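Local coordinates for periplasmic solute binding protein (Candidatus Liberibacter asiaticus str. psy62, PDB 5ZHA) that probably captures zinc or manganese ions in the periplasm for uptake into the cell, as the solute-binding component of a metal transport system, at residues 156-161 / 268-273. The protein carries 1 engineered substitution. Sequence-based numbering, arbitrary orientation. Where two conformers were deposited one is given.
Sequences TRIEKV and TKIVDT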
ATOM      1  N   THR A 156     -10.539  11.496 -11.263  1.00 21.72           N
ATOM      2  CA  THR A 156     -11.182  12.284 -12.297  1.00 24.85           C
ATOM      3  C   THR A 156     -10.336  13.537 -12.629  1.00 27.67           C
ATOM      4  O   THR A 156     -10.101  13.850 -13.846  1.00 25.82           O
ATOM      5  CB  THR A 156     -12.645  12.624 -11.894  1.00 26.24           C
ATOM      6  OG1 THR A 156     -13.357  11.393 -11.714  1.00 25.82           O
ATOM      7  CG2 THR A 156     -13.341  13.428 -12.966  1.00 26.37           C
ATOM      8  N   ARG A 157      -9.856  14.247 -11.616  0.50 24.30           N
ATOM      9  CA  ARG A 157      -9.072  15.450 -11.939  0.50 22.58           C
ATOM     10  C   ARG A 157      -7.714  15.061 -12.562  0.50 20.64           C
ATOM     11  O   ARG A 157      -7.222  15.722 -13.490  0.50 18.54           O
ATOM     12  CB  ARG A 157      -8.895  16.362 -10.723  0.50 22.70           C
ATOM     13  CG  ARG A 157      -7.826  17.428 -10.936  0.50 30.37           C
ATOM     14  CD  ARG A 157      -8.188  18.808 -10.374  0.50 40.56           C
ATOM     15  NE  ARG A 157      -7.003  19.632 -10.072  0.50 41.04           N
ATOM     16  CZ  ARG A 157      -6.521  19.826  -8.850  0.50 37.33           C
ATOM     17  NH1 ARG A 157      -7.130  19.263  -7.820  0.50 34.93           N
ATOM     18  NH2 ARG A 157      -5.443  20.579  -8.653  0.50 35.35           N
ATOM     19  N   ILE A 158      -7.105  13.968 -12.095  0.50 20.38           N
ATOM     20  CA  ILE A 158      -5.776  13.638 -12.609  0.50 19.53           C
ATOM     21  C   ILE A 158      -5.862  13.095 -14.026  0.50 23.08           C
ATOM     22  O   ILE A 158      -4.921  13.269 -14.829  0.50 25.40           O
ATOM     23  CB  ILE A 158      -5.016  12.712 -11.648  0.50 21.37           C
ATOM     24  CG1 ILE A 158      -3.527  12.986 -11.682  0.50 20.78           C
ATOM     25  CG2 ILE A 158      -5.316  11.241 -11.890  0.50 22.54           C
ATOM     26  CD1 ILE A 158      -2.833  12.123 -10.655  0.50 24.31           C
ATOM     27  N   GLU A 159      -7.007  12.493 -14.381  1.00 21.70           N
ATOM     28  CA  GLU A 159      -7.165  12.054 -15.796  1.00 23.90           C
ATOM     29  C   GLU A 159      -7.192  13.224 -16.797  1.00 26.48           C
ATOM     30  O   GLU A 159      -7.108  13.002 -18.018  1.00 26.71           O
ATOM     31  CB  GLU A 159      -8.399  11.159 -15.985  1.00 20.06           C
ATOM     32  CG  GLU A 159      -8.236   9.835 -15.182  1.00 16.85           C
ATOM     33  CD  GLU A 159      -7.141   8.923 -15.720  1.00 21.64           C
ATOM     34  OE1 GLU A 159      -6.614   9.162 -16.821  1.00 23.77           O
ATOM     35  OE2 GLU A 159      -6.792   7.922 -15.032  1.00 22.83           O
ATOM     36  N   LYS A 160      -7.312  14.447 -16.281  1.00 27.35           N
ATOM     37  CA  LYS A 160      -7.232  15.626 -17.167  1.00 31.78           C
ATOM     38  C   LYS A 160      -5.791  16.019 -17.545  1.00 37.77           C
ATOM     39  O   LYS A 160      -5.589  16.868 -18.416  1.00 40.31           O
ATOM     40  CB  LYS A 160      -7.983  16.816 -16.578  1.00 30.33           C
ATOM     41  CG  LYS A 160      -9.415  16.537 -16.165  1.00 32.53           C
ATOM     42  CD  LYS A 160     -10.055  17.854 -15.704  1.00 40.92           C
ATOM     43  CE  LYS A 160     -11.481  17.662 -15.189  1.00 48.73           C
ATOM     44  NZ  LYS A 160     -12.368  16.779 -16.015  1.00 48.63           N
ATOM     45  N   VAL A 161      -4.792  15.401 -16.934  1.00 34.56           N
ATOM     46  CA  VAL A 161      -3.388  15.760 -17.206  1.00 40.02           C
ATOM     47  C   VAL A 161      -3.071  15.519 -18.686  1.00 50.72           C
ATOM     48  O   VAL A 161      -3.476  14.487 -19.252  1.00 58.39           O
ATOM     49  CB  VAL A 161      -2.380  15.042 -16.246  1.00 39.47           C
ATOM     50  CG1 VAL A 161      -0.932  15.278 -16.651  1.00 44.23           C
ATOM     51  CG2 VAL A 161      -2.519  15.584 -14.813  1.00 42.09           C
ATOM     52  N   THR A 268      -4.047  13.278  -3.411  1.00 18.41           N
ATOM     53  CA  THR A 268      -4.222  14.752  -3.401  1.00 18.84           C
ATOM     54  C   THR A 268      -2.907  15.443  -3.675  1.00 18.92           C
ATOM     55  O   THR A 268      -2.816  16.346  -4.537  1.00 19.89           O
ATOM     56  CB  THR A 268      -4.830  15.218  -2.048  1.00 19.43           C
ATOM     57  OG1 THR A 268      -6.162  14.715  -1.951  1.00 18.52           O
ATOM     58  CG2 THR A 268      -4.895  16.797  -1.950  1.00 19.75           C
ATOM     59  N   LYS A 269      -1.861  15.001  -2.964  1.00 19.15           N
ATOM     60  CA  LYS A 269      -0.566  15.624  -3.138  1.00 21.01           C
ATOM     61  C   LYS A 269      -0.072  15.417  -4.590  1.00 22.04           C
ATOM     62  O   LYS A 269       0.464  16.351  -5.194  1.00 20.91           O
ATOM     63  CB  LYS A 269       0.400  15.119  -2.085  1.00 21.61           C
ATOM     64  CG  LYS A 269       1.699  15.853  -2.056  1.00 21.62           C
ATOM     65  CD  LYS A 269       2.371  15.730  -0.667  1.00 24.10           C
ATOM     66  CE  LYS A 269       3.627  16.616  -0.636  1.00 26.71           C
ATOM     67  NZ  LYS A 269       3.301  18.084  -0.677  1.00 24.29           N
ATOM     68  N   ILE A 270      -0.283  14.234  -5.177  1.00 20.69           N
ATOM     69  CA  ILE A 270       0.131  14.015  -6.566  1.00 19.99           C
ATOM     70  C   ILE A 270      -0.666  14.934  -7.507  1.00 21.57           C
ATOM     71  O   ILE A 270      -0.065  15.680  -8.345  1.00 21.69           O
ATOM     72  CB  ILE A 270      -0.045  12.528  -6.994  1.00 18.76           C
ATOM     73  CG1 ILE A 270       0.900  11.622  -6.129  1.00 20.33           C
ATOM     74  CG2 ILE A 270       0.153  12.405  -8.507  1.00 20.23           C
ATOM     75  CD1 ILE A 270       0.461  10.131  -6.145  1.00 22.91           C
ATOM     76  N   VAL A 271      -1.997  14.930  -7.358  1.00 18.15           N
ATOM     77  CA  VAL A 271      -2.780  15.708  -8.332  1.00 22.64           C
ATOM     78  C   VAL A 271      -2.443  17.236  -8.216  1.00 23.90           C
ATOM     79  O   VAL A 271      -2.363  17.935  -9.217  1.00 22.81           O
ATOM     80  CB  VAL A 271      -4.290  15.366  -8.338  1.00 27.11           C
ATOM     81  CG1 VAL A 271      -4.965  15.831  -7.110  1.00 31.69           C
ATOM     82  CG2 VAL A 271      -4.990  16.092  -9.490  1.00 32.65           C
ATOM     83  N   ASP A 272      -2.221  17.711  -6.988  1.00 25.66           N
ATOM     84  CA  ASP A 272      -1.875  19.128  -6.728  1.00 28.43           C
ATOM     85  C   ASP A 272      -0.532  19.561  -7.318  1.00 31.40           C
ATOM     86  O   ASP A 272      -0.257  20.755  -7.481  1.00 32.67           O
ATOM     87  CB  ASP A 272      -1.931  19.434  -5.219  1.00 26.54           C
ATOM     88  CG  ASP A 272      -3.333  19.453  -4.690  1.00 27.16           C
ATOM     89  OD1 ASP A 272      -4.315  19.360  -5.481  1.00 35.44           O
ATOM     90  OD2 ASP A 272      -3.481  19.476  -3.451  1.00 26.83           O
ATOM     91  N   THR A 273       0.287  18.587  -7.675  1.00 30.20           N
ATOM     92  CA  THR A 273       1.590  18.832  -8.243  1.00 39.95           C
ATOM     93  C   THR A 273       1.516  18.864  -9.754  1.00 41.69           C
ATOM     94  O   THR A 273       2.238  19.593 -10.397  1.00 59.12           O
ATOM     95  CB  THR A 273       2.526  17.682  -7.801  1.00 47.07           C
ATOM     96  OG1 THR A 273       3.689  18.198  -7.176  1.00 47.70           O
ATOM     97  CG2 THR A 273       2.900  16.744  -8.950  1.00 40.81           C
TER
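Arg157, Ile158, Ile270, Val271 and Asp272 form a helix-helix contact, apolar below and charged at the surface. It joins the C-terminal end of helix 133-158, the long helix of this cluster 9 solute-binding fold, to the C-terminal helix 259-274. The nearest CA atoms across the contact are those of Ile158 and Val271, 5.6 Å apart. Val271 carries most of the contact. Its CG2, anti to the backbone N, touches CG of Arg157 at 3.5 Å and CB of Ile158 at 4.0 Å. Deeper in, CD1 of Ile158 meets CG2 of Ile270 at 3.7 Å. Phe182 extends this apolar layer beside Ile158, and Leu178 does so beside Ile270. CG of Arg157 is anti to the backbone N (chi1 166°), which lays the chain across Val271 at about a right angle. CG2 of Val271 lies under one guanidinium face, near the rim. At the guanidinium edge, OD1 of Asp272 is 3.6 Å from NH2 of Arg157 and 3.7 Å from NH1, a salt bridge with no hydrogen bond across the contact. The two planes are 35° apart. Arg157 and Ile158 were each modelled in two conformations, so their contacts, above all the ion pair, hold for the one described and are less certain. The side chain of Ile270 is about 14 Å from the bound manganese ion. Close apolar packing joins the helices, while the solvent-exposed ion pair probably adds only modest attraction.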